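Local coordinates for hypothetical conserved protein, GK1056 (Geobacillus kaustophilus, PDB 2QYH) that is of unknown function but belongs to the haloacid dehalogenase-like hydrolases and may act as a magnesium-dependent phosphatase, at residues His99-Arg110 and Tyr137-Leu148; Arg160-Val168 and Thr175-Ser183. All blocks are in the same frame, centred on the assembly; numbering follows the deposited sequence.

Interaction 1: residues His99-Arg110 and Tyr137-Leu148; sequences HPLVFMDAEKMR and YYENKDIYQALL
The phenol oxygen of Tyr137 is gripped by three side chains. It donates to Asp105 OD2 (OH to OD2, 2.6 Å), meeting the oxygen from above the carboxylate plane, and accepts from Lys108 NZ at 3.3 Å and Lys141 NZ at 3.1 Å, all measured to Tyr137 OH. Two ammonium groups thus share a hydroxyl bound to a carboxylate, whose negative charge probably eases their proximity. Asp105 is itself steadied: its OD1 takes the amide of Lys108 in an Asx motif. Holding CG anti to the backbone N (chi1 -171°) extends the Tyr137 ring toward 99-110 and brings OH to Asp105; Arg110 CG lies over one ring face in a CH-pi contact and Lys141 CG over the other. Tyr138 CD1 lies over a face of the Phe103 ring, 3.5 Å from Phe103 CZ, the ring planes at 44°.

Behind these groups the backbones form an antiparallel ladder. It ends in a classic beta bulge, where Tyr144 and Gln145 both face the selenomethionine Met104: Met104 N bonds Gln145 O and Tyr144 N bonds Met104 O. Leu101 and Phe103 turn to helix 84-96, Val102 and Leu147 to helix 117-124, while strand 145-148 is flanked by strands 101-104 and 174-179.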
loop_
_atom_site.group_PDB
_atom_site.type_symbol
_atom_site.label_atom_id
_atom_site.label_comp_id
_atom_site.label_asym_id
_atom_site.label_seq_id
_atom_site.Cartn_x
_atom_site.Cartn_y
_atom_site.Cartn_z
ATOM N N HIS D 99 30.582 -0.473 -1.894
ATOM C CA HIS D 99 29.350 0.013 -1.294
ATOM C C HIS D 99 28.336 0.287 -2.399
ATOM O O HIS D 99 28.579 1.095 -3.297
ATOM C CB HIS D 99 29.618 1.276 -0.503
ATOM C CG HIS D 99 30.604 1.078 0.604
ATOM N ND1 HIS D 99 31.701 1.894 0.782
ATOM C CD2 HIS D 99 30.662 0.154 1.594
ATOM C CE1 HIS D 99 32.388 1.486 1.834
ATOM N NE2 HIS D 99 31.780 0.433 2.345
ATOM N N PRO D 100 27.186 -0.401 -2.361
ATOM C CA PRO D 100 26.181 -0.170 -3.401
ATOM C C PRO D 100 25.233 0.950 -2.999
ATOM O O PRO D 100 25.239 1.417 -1.849
ATOM C CB PRO D 100 25.472 -1.510 -3.482
ATOM C CG PRO D 100 25.409 -1.905 -2.025
ATOM C CD PRO D 100 26.802 -1.532 -1.493
ATOM N N LEU D 101 24.429 1.381 -3.963
ATOM C CA LEU D 101 23.432 2.414 -3.730
ATOM C C LEU D 101 22.121 1.952 -4.321
ATOM O O LEU D 101 22.076 1.004 -5.102
ATOM C CB LEU D 101 23.803 3.731 -4.408
ATOM C CG LEU D 101 24.988 4.552 -3.928
ATOM C CD1 LEU D 101 26.282 3.784 -4.137
ATOM C CD2 LEU D 101 25.008 5.847 -4.712
ATOM N N VAL D 102 21.051 2.626 -3.929
ATOM C CA VAL D 102 19.738 2.336 -4.470
ATOM C C VAL D 102 19.211 3.695 -4.890
ATOM O O VAL D 102 19.251 4.646 -4.111
ATOM C CB VAL D 102 18.805 1.678 -3.424
ATOM C CG1 VAL D 102 17.352 1.780 -3.873
ATOM C CG2 VAL D 102 19.184 0.205 -3.259
ATOM N N PHE D 103 18.768 3.781 -6.141
ATOM C CA PHE D 103 18.233 5.018 -6.701
ATOM C C PHE D 103 16.715 5.001 -6.605
ATOM O O PHE D 103 16.074 4.034 -7.019
ATOM C CB PHE D 103 18.663 5.148 -8.158
ATOM C CG PHE D 103 20.114 4.881 -8.369
ATOM C CD1 PHE D 103 21.075 5.742 -7.850
ATOM C CD2 PHE D 103 20.528 3.738 -9.048
ATOM C CE1 PHE D 103 22.436 5.466 -8.000
ATOM C CE2 PHE D 103 21.882 3.450 -9.205
ATOM C CZ PHE D 103 22.840 4.317 -8.678
HETATM N N MSE D 104 16.152 6.080 -6.065
HETATM C CA MSE D 104 14.709 6.208 -5.872
HETATM C C MSE D 104 14.059 7.394 -6.579
HETATM O O MSE D 104 14.568 8.517 -6.535
HETATM C CB MSE D 104 14.404 6.344 -4.386
HETATM C CG MSE D 104 15.023 5.293 -3.511
HETATM SE SE MSE D 104 14.965 5.856 -1.664
HETATM C CE MSE D 104 13.077 5.630 -1.325
ATOM N N ASP D 105 12.938 7.139 -7.248
ATOM C CA ASP D 105 12.184 8.214 -7.877
ATOM C C ASP D 105 10.756 8.056 -7.366
ATOM O O ASP D 105 10.522 7.279 -6.447
ATOM C CB ASP D 105 12.271 8.178 -9.416
ATOM C CG ASP D 105 11.578 6.985 -10.037
ATOM O OD1 ASP D 105 10.915 6.205 -9.324
ATOM O OD2 ASP D 105 11.700 6.843 -11.273
ATOM N N ALA D 106 9.803 8.775 -7.935
ATOM C CA ALA D 106 8.437 8.693 -7.449
ATOM C C ALA D 106 7.715 7.366 -7.693
ATOM O O ALA D 106 6.843 6.980 -6.907
ATOM C CB ALA D 106 7.626 9.839 -8.023
ATOM N N GLU D 107 8.073 6.662 -8.763
ATOM C CA GLU D 107 7.410 5.399 -9.088
ATOM C C GLU D 107 8.116 4.160 -8.580
ATOM O O GLU D 107 7.488 3.268 -8.010
ATOM C CB GLU D 107 7.233 5.246 -10.605
ATOM C CG GLU D 107 6.188 6.137 -11.252
ATOM C CD GLU D 107 6.536 7.609 -11.179
ATOM O OE1 GLU D 107 7.688 7.968 -11.515
ATOM O OE2 GLU D 107 5.653 8.408 -10.796
ATOM N N LYS D 108 9.425 4.094 -8.785
ATOM C CA LYS D 108 10.150 2.907 -8.385
ATOM C C LYS D 108 11.499 3.121 -7.722
ATOM O O LYS D 108 11.921 4.240 -7.430
ATOM C CB LYS D 108 10.325 1.982 -9.596
ATOM C CG LYS D 108 11.201 2.571 -10.687
ATOM C CD LYS D 108 11.326 1.637 -11.867
ATOM C CE LYS D 108 10.110 1.702 -12.765
ATOM N NZ LYS D 108 10.032 3.017 -13.445
HETATM N N MSE D 109 12.186 2.004 -7.538
HETATM C CA MSE D 109 13.461 1.965 -6.867
HETATM C C MSE D 109 14.401 0.989 -7.597
HETATM O O MSE D 109 13.960 -0.052 -8.090
HETATM C CB MSE D 109 13.172 1.491 -5.457
HETATM C CG MSE D 109 14.207 1.742 -4.435
HETATM SE SE MSE D 109 13.471 1.062 -2.806
HETATM C CE MSE D 109 13.668 2.632 -1.728
ATOM N N ARG D 110 15.687 1.331 -7.662
ATOM C CA ARG D 110 16.679 0.483 -8.326
ATOM C C ARG D 110 18.002 0.397 -7.566
ATOM O O ARG D 110 18.475 1.381 -6.994
ATOM C CB ARG D 110 16.943 0.987 -9.749
ATOM C CG ARG D 110 15.775 0.809 -10.698
ATOM C CD ARG D 110 15.471 -0.665 -10.910
ATOM N NE ARG D 110 14.348 -0.887 -11.821
ATOM C CZ ARG D 110 13.093 -1.102 -11.436
ATOM N NH1 ARG D 110 12.782 -1.126 -10.143
ATOM N NH2 ARG D 110 12.147 -1.306 -12.346
ATOM N N TYR D 137 20.353 3.614 -13.652
ATOM C CA TYR D 137 18.994 4.146 -13.615
ATOM C C TYR D 137 18.943 5.667 -13.475
ATOM O O TYR D 137 18.092 6.326 -14.071
ATOM C CB TYR D 137 18.213 3.488 -12.474
ATOM C CG TYR D 137 16.738 3.815 -12.480
ATOM C CD1 TYR D 137 16.213 4.784 -11.628
ATOM C CD2 TYR D 137 15.872 3.174 -13.359
ATOM C CE1 TYR D 137 14.857 5.105 -11.651
ATOM C CE2 TYR D 137 14.517 3.485 -13.394
ATOM C CZ TYR D 137 14.012 4.454 -12.539
ATOM O OH TYR D 137 12.670 4.771 -12.580
ATOM N N TYR D 138 19.870 6.215 -12.699
ATOM C CA TYR D 138 19.932 7.656 -12.467
ATOM C C TYR D 138 20.341 8.458 -13.699
ATOM O O TYR D 138 20.072 9.658 -13.787
ATOM C CB TYR D 138 20.917 7.964 -11.336
ATOM C CG TYR D 138 22.353 7.637 -11.676
ATOM C CD1 TYR D 138 22.835 6.331 -11.584
ATOM C CD2 TYR D 138 23.226 8.631 -12.117
ATOM C CE1 TYR D 138 24.153 6.021 -11.927
ATOM C CE2 TYR D 138 24.546 8.333 -12.465
ATOM C CZ TYR D 138 25.003 7.026 -12.365
ATOM O OH TYR D 138 26.305 6.727 -12.702
ATOM N N GLU D 139 20.993 7.797 -14.647
ATOM C CA GLU D 139 21.459 8.458 -15.859
ATOM C C GLU D 139 20.350 8.952 -16.793
ATOM O O GLU D 139 20.531 9.930 -17.515
ATOM C CB GLU D 139 22.402 7.520 -16.623
ATOM C CG GLU D 139 23.674 7.166 -15.855
ATOM C CD GLU D 139 24.750 8.239 -15.951
ATOM O OE1 GLU D 139 24.399 9.438 -16.008
ATOM O OE2 GLU D 139 25.949 7.883 -15.958
ATOM N N ASN D 140 19.200 8.292 -16.769
ATOM C CA ASN D 140 18.098 8.676 -17.648
ATOM C C ASN D 140 16.786 8.976 -16.921
ATOM O O ASN D 140 15.763 9.251 -17.549
ATOM C CB ASN D 140 17.889 7.570 -18.678
ATOM C CG ASN D 140 18.287 6.207 -18.146
ATOM O OD1 ASN D 140 17.745 5.735 -17.145
ATOM N ND2 ASN D 140 19.249 5.570 -18.807
ATOM N N LYS D 141 16.822 8.927 -15.596
ATOM C CA LYS D 141 15.638 9.196 -14.787
ATOM C C LYS D 141 15.969 10.198 -13.696
ATOM O O LYS D 141 17.111 10.279 -13.249
ATOM C CB LYS D 141 15.138 7.905 -14.126
ATOM C CG LYS D 141 14.398 6.949 -15.038
ATOM C CD LYS D 141 13.134 7.594 -15.580
ATOM C CE LYS D 141 12.270 6.591 -16.328
ATOM N NZ LYS D 141 11.844 5.465 -15.442
ATOM N N ASP D 142 14.973 10.971 -13.275
ATOM C CA ASP D 142 15.177 11.922 -12.192
ATOM C C ASP D 142 15.157 11.127 -10.891
ATOM O O ASP D 142 14.243 10.340 -10.650
ATOM C CB ASP D 142 14.064 12.974 -12.145
ATOM C CG ASP D 142 14.300 14.126 -13.097
ATOM O OD1 ASP D 142 15.466 14.347 -13.495
ATOM O OD2 ASP D 142 13.319 14.825 -13.432
ATOM N N ILE D 143 16.172 11.323 -10.062
ATOM C CA ILE D 143 16.253 10.635 -8.787
ATOM C C ILE D 143 16.037 11.694 -7.723
ATOM O O ILE D 143 16.634 12.767 -7.787
ATOM C CB ILE D 143 17.633 9.983 -8.614
ATOM C CG1 ILE D 143 17.862 8.981 -9.744
ATOM C CG2 ILE D 143 17.736 9.314 -7.263
ATOM C CD1 ILE D 143 16.759 7.964 -9.893
ATOM N N TYR D 144 15.180 11.412 -6.749
ATOM C CA TYR D 144 14.907 12.393 -5.706
ATOM C C TYR D 144 15.602 12.078 -4.400
ATOM O O TYR D 144 15.720 12.936 -3.521
ATOM C CB TYR D 144 13.403 12.512 -5.474
ATOM C CG TYR D 144 12.661 12.988 -6.695
ATOM C CD1 TYR D 144 11.947 12.095 -7.497
ATOM C CD2 TYR D 144 12.712 14.326 -7.081
ATOM C CE1 TYR D 144 11.304 12.527 -8.655
ATOM C CE2 TYR D 144 12.076 14.768 -8.238
ATOM C CZ TYR D 144 11.375 13.866 -9.020
ATOM O OH TYR D 144 10.754 14.308 -10.165
ATOM N N GLN D 145 16.083 10.851 -4.282
ATOM C CA GLN D 145 16.752 10.426 -3.071
ATOM C C GLN D 145 17.424 9.103 -3.383
ATOM O O GLN D 145 16.997 8.379 -4.287
ATOM C CB GLN D 145 15.716 10.264 -1.956
ATOM C CG GLN D 145 16.274 9.994 -0.584
ATOM C CD GLN D 145 15.209 10.117 0.492
ATOM O OE1 GLN D 145 14.606 11.182 0.662
ATOM N NE2 GLN D 145 14.971 9.027 1.225
ATOM N N ALA D 146 18.488 8.791 -2.656
ATOM C CA ALA D 146 19.195 7.546 -2.892
ATOM C C ALA D 146 19.573 6.919 -1.569
ATOM O O ALA D 146 19.420 7.533 -0.509
ATOM C CB ALA D 146 20.443 7.797 -3.741
ATOM N N LEU D 147 20.058 5.686 -1.645
ATOM C CA LEU D 147 20.470 4.949 -0.465
ATOM C C LEU D 147 21.892 4.457 -0.656
ATOM O O LEU D 147 22.222 3.869 -1.689
ATOM C CB LEU D 147 19.540 3.759 -0.240
ATOM C CG LEU D 147 18.103 4.061 0.185
ATOM C CD1 LEU D 147 17.259 2.813 0.031
ATOM C CD2 LEU D 147 18.080 4.553 1.629
ATOM N N LEU D 148 22.736 4.721 0.336
ATOM C CA LEU D 148 24.124 4.283 0.297
ATOM C C LEU D 148 24.248 3.174 1.317
ATOM O O LEU D 148 23.842 3.338 2.470
ATOM C CB LEU D 148 25.069 5.422 0.676
ATOM C CG LEU D 148 26.555 5.052 0.762
ATOM C CD1 LEU D 148 27.063 4.632 -0.608
ATOM C CD2 LEU D 148 27.342 6.238 1.269
#

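Interaction 2: residues Arg160-Val168 and Thr175-Ser183; sequences RNYPEFRFV and TDVLPAGGS
The Phe165 ring carries Val177 CG1 over one face, in a CH-pi contact 4.2 Å from the ring centroid and 23° off the normal, and has the CA of Pro179 at its edge, near the ring plane. Both partners lie across a beta hairpin formed by strands 165-171 and 174-179. The ring of Phe167 is met differently: Thr175 CG2 lies at its edge, and Val177 CG2 comes obliquely to Phe167 CE2 at 3.9 Å. Each methyl of Val177 therefore serves one phenylalanine. Its CG1, anti to the backbone N (chi1 -179°), crosses to Phe165, while CG2 lies alongside Phe167.

Arg166 and Leu178 form a hydrogen-bonded antiparallel pair, as do Val168 and Asp176. Phe167 with Val177 is the non-hydrogen-bonded pair between them, and Phe165 with Pro179 the one beyond Arg166 and Leu178.

Beyond the two segments, Phe165 also packs on Leu82 and on Lys86 and Leu90 of helix 84-96, and Pro179 on Leu82. Were Phe165 replaced by an alanine, Val177 CG1 would probably lose the ring face it rests on, and a gap is likely to open between the hairpin and that helix. A type II turn from Pro179 to Gly182 leads the chain out of the hairpin. On the side away from the hairpin's own turn, after a type I turn has brought the chain from Tyr162 into Phe165, the ladder gains one more bond, Ala180 N to Glu164 O at 2.9 Å, nearly straight at 177° although the donor stands above the carbonyl plane.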
loop_
_atom_site.group_PDB
_atom_site.type_symbol
_atom_site.label_atom_id
_atom_site.label_comp_id
_atom_site.label_asym_id
_atom_site.label_seq_id
_atom_site.Cartn_x
_atom_site.Cartn_y
_atom_site.Cartn_z
ATOM N N ARG D 160 32.381 13.828 3.697
ATOM C CA ARG D 160 33.412 14.823 3.408
ATOM C C ARG D 160 33.566 15.192 1.931
ATOM O O ARG D 160 33.702 16.369 1.594
ATOM C CB ARG D 160 34.759 14.315 3.919
ATOM C CG ARG D 160 35.624 15.352 4.606
ATOM C CD ARG D 160 35.227 15.504 6.063
ATOM N NE ARG D 160 34.015 16.298 6.236
ATOM C CZ ARG D 160 33.277 16.299 7.342
ATOM N NH1 ARG D 160 33.621 15.540 8.376
ATOM N NH2 ARG D 160 32.203 17.070 7.419
ATOM N N ASN D 161 33.556 14.194 1.052
ATOM C CA ASN D 161 33.732 14.448 -0.374
ATOM C C ASN D 161 32.489 14.922 -1.102
ATOM O O ASN D 161 32.576 15.367 -2.247
ATOM C CB ASN D 161 34.261 13.200 -1.087
ATOM C CG ASN D 161 35.581 12.715 -0.518
ATOM O OD1 ASN D 161 36.430 13.513 -0.115
ATOM N ND2 ASN D 161 35.765 11.399 -0.497
ATOM N N TYR D 162 31.334 14.831 -0.453
ATOM C CA TYR D 162 30.095 15.244 -1.099
ATOM C C TYR D 162 29.239 16.143 -0.237
ATOM O O TYR D 162 28.186 15.735 0.248
ATOM C CB TYR D 162 29.300 14.011 -1.514
ATOM C CG TYR D 162 30.007 13.188 -2.560
ATOM C CD1 TYR D 162 29.838 13.455 -3.918
ATOM C CD2 TYR D 162 30.874 12.159 -2.188
ATOM C CE1 TYR D 162 30.512 12.718 -4.882
ATOM C CE2 TYR D 162 31.555 11.418 -3.140
ATOM C CZ TYR D 162 31.369 11.700 -4.485
ATOM O OH TYR D 162 32.027 10.948 -5.429
ATOM N N PRO D 163 29.688 17.386 -0.028
ATOM C CA PRO D 163 28.939 18.344 0.785
ATOM C C PRO D 163 27.627 18.780 0.130
ATOM O O PRO D 163 26.821 19.466 0.754
ATOM C CB PRO D 163 29.928 19.497 0.956
ATOM C CG PRO D 163 30.742 19.430 -0.313
ATOM C CD PRO D 163 30.985 17.950 -0.445
ATOM N N GLU D 164 27.419 18.387 -1.127
ATOM C CA GLU D 164 26.186 18.736 -1.829
ATOM C C GLU D 164 25.065 17.766 -1.466
ATOM O O GLU D 164 23.903 17.966 -1.834
ATOM C CB GLU D 164 26.393 18.761 -3.349
ATOM C CG GLU D 164 27.405 17.774 -3.875
ATOM C CD GLU D 164 28.821 18.301 -3.770
ATOM O OE1 GLU D 164 29.099 19.354 -4.380
ATOM O OE2 GLU D 164 29.648 17.666 -3.083
ATOM N N PHE D 165 25.425 16.709 -0.746
ATOM C CA PHE D 165 24.450 15.729 -0.290
ATOM C C PHE D 165 24.468 15.710 1.235
ATOM O O PHE D 165 25.399 16.217 1.856
ATOM C CB PHE D 165 24.788 14.323 -0.787
ATOM C CG PHE D 165 24.655 14.143 -2.266
ATOM C CD1 PHE D 165 23.609 14.735 -2.964
ATOM C CD2 PHE D 165 25.552 13.337 -2.960
ATOM C CE1 PHE D 165 23.455 14.527 -4.334
ATOM C CE2 PHE D 165 25.407 13.122 -4.322
ATOM C CZ PHE D 165 24.352 13.720 -5.012
ATOM N N ARG D 166 23.430 15.135 1.832
ATOM C CA ARG D 166 23.352 15.010 3.280
ATOM C C ARG D 166 23.096 13.540 3.579
ATOM O O ARG D 166 22.088 12.982 3.150
ATOM C CB ARG D 166 22.216 15.852 3.849
ATOM C CG ARG D 166 21.915 15.572 5.321
ATOM C CD ARG D 166 22.966 16.128 6.282
ATOM N NE ARG D 166 23.183 17.555 6.065
ATOM C CZ ARG D 166 24.178 18.052 5.334
ATOM N NH1 ARG D 166 25.056 17.234 4.767
ATOM N NH2 ARG D 166 24.270 19.361 5.138
ATOM N N PHE D 167 24.017 12.910 4.295
ATOM C CA PHE D 167 23.870 11.506 4.634
ATOM C C PHE D 167 23.255 11.367 6.026
ATOM O O PHE D 167 23.845 11.793 7.020
ATOM C CB PHE D 167 25.234 10.811 4.561
ATOM C CG PHE D 167 25.898 10.927 3.213
ATOM C CD1 PHE D 167 26.529 12.104 2.833
ATOM C CD2 PHE D 167 25.838 9.875 2.297
ATOM C CE1 PHE D 167 27.085 12.235 1.560
ATOM C CE2 PHE D 167 26.392 9.999 1.021
ATOM C CZ PHE D 167 27.013 11.177 0.651
ATOM N N VAL D 168 22.059 10.788 6.082
ATOM C CA VAL D 168 21.344 10.590 7.339
ATOM C C VAL D 168 21.127 9.095 7.538
ATOM O O VAL D 168 20.365 8.464 6.799
ATOM C CB VAL D 168 19.972 11.302 7.314
ATOM C CG1 VAL D 168 19.277 11.166 8.666
ATOM C CG2 VAL D 168 20.157 12.767 6.946
ATOM N N THR D 175 22.281 4.302 4.745
ATOM C CA THR D 175 22.026 5.688 5.115
ATOM C C THR D 175 21.365 6.409 3.940
ATOM O O THR D 175 21.646 6.094 2.783
ATOM C CB THR D 175 23.337 6.406 5.483
ATOM O OG1 THR D 175 23.046 7.747 5.895
ATOM C CG2 THR D 175 24.282 6.437 4.286
ATOM N N ASP D 176 20.491 7.368 4.238
ATOM C CA ASP D 176 19.798 8.123 3.192
ATOM C C ASP D 176 20.680 9.184 2.577
ATOM O O ASP D 176 21.520 9.778 3.250
ATOM C CB ASP D 176 18.551 8.827 3.732
ATOM C CG ASP D 176 17.454 7.871 4.103
ATOM O OD1 ASP D 176 17.137 6.980 3.287
ATOM O OD2 ASP D 176 16.900 8.021 5.211
ATOM N N VAL D 177 20.464 9.432 1.294
ATOM C CA VAL D 177 21.220 10.442 0.575
ATOM C C VAL D 177 20.242 11.504 0.063
ATOM O O VAL D 177 19.500 11.269 -0.891
ATOM C CB VAL D 177 21.980 9.813 -0.619
ATOM C CG1 VAL D 177 22.797 10.878 -1.343
ATOM C CG2 VAL D 177 22.874 8.694 -0.130
ATOM N N LEU D 178 20.226 12.663 0.714
ATOM C CA LEU D 178 19.338 13.745 0.296
ATOM C C LEU D 178 20.199 14.923 -0.129
ATOM O O LEU D 178 21.398 14.955 0.142
ATOM C CB LEU D 178 18.416 14.200 1.445
ATOM C CG LEU D 178 18.177 13.361 2.707
ATOM C CD1 LEU D 178 17.173 14.093 3.591
ATOM C CD2 LEU D 178 17.663 11.973 2.361
ATOM N N PRO D 179 19.603 15.909 -0.809
ATOM C CA PRO D 179 20.420 17.052 -1.214
ATOM C C PRO D 179 20.615 17.943 0.003
ATOM O O PRO D 179 19.697 18.116 0.804
ATOM C CB PRO D 179 19.563 17.717 -2.279
ATOM C CG PRO D 179 18.176 17.497 -1.753
ATOM C CD PRO D 179 18.220 16.046 -1.301
ATOM N N ALA D 180 21.810 18.490 0.163
ATOM C CA ALA D 180 22.041 19.370 1.294
ATOM C C ALA D 180 21.019 20.491 1.167
ATOM O O ALA D 180 20.823 21.048 0.084
ATOM C CB ALA D 180 23.450 19.934 1.252
ATOM N N GLY D 181 20.348 20.801 2.266
ATOM C CA GLY D 181 19.362 21.860 2.228
ATOM C C GLY D 181 17.954 21.322 2.143
ATOM O O GLY D 181 17.002 22.076 2.282
ATOM N N GLY D 182 17.815 20.020 1.919
ATOM C CA GLY D 182 16.490 19.440 1.833
ATOM C C GLY D 182 15.981 18.827 3.127
ATOM O O GLY D 182 16.729 18.177 3.864
ATOM N N SER D 183 14.698 19.042 3.402
ATOM C CA SER D 183 14.046 18.490 4.590
ATOM C C SER D 183 12.540 18.596 4.369
ATOM O O SER D 183 12.085 19.413 3.565
ATOM C CB SER D 183 14.447 19.260 5.849
ATOM O OG SER D 183 13.696 20.450 5.984
#

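Interactions 1 and 2 are successive parts of one antiparallel sheet, their centres about 14 Å apart. Strand 145-148, which pairs with strand 101-104 in interaction 1, is bonded along its other edge to strand 174-179 of interaction 2: Ala146 O lies 2.8 Å from Val177 N and Leu148 O 2.9 Å from Thr175 N, both probable hydrogen bonds. Leu147 packs against Asp176 across this seam. This sheet, backed by helix 84-96, is consistent with the cap of Cof-type HAD hydrolases. The DxDx(T/V) pattern probably marking the active site lies at the end of strand 5-8 of the other, mixed sheet. Glycerol, probably from the crystallisation liquor, lies near the Arg110 side chain and is also found hydrogen-bonded to Asp176 OD2.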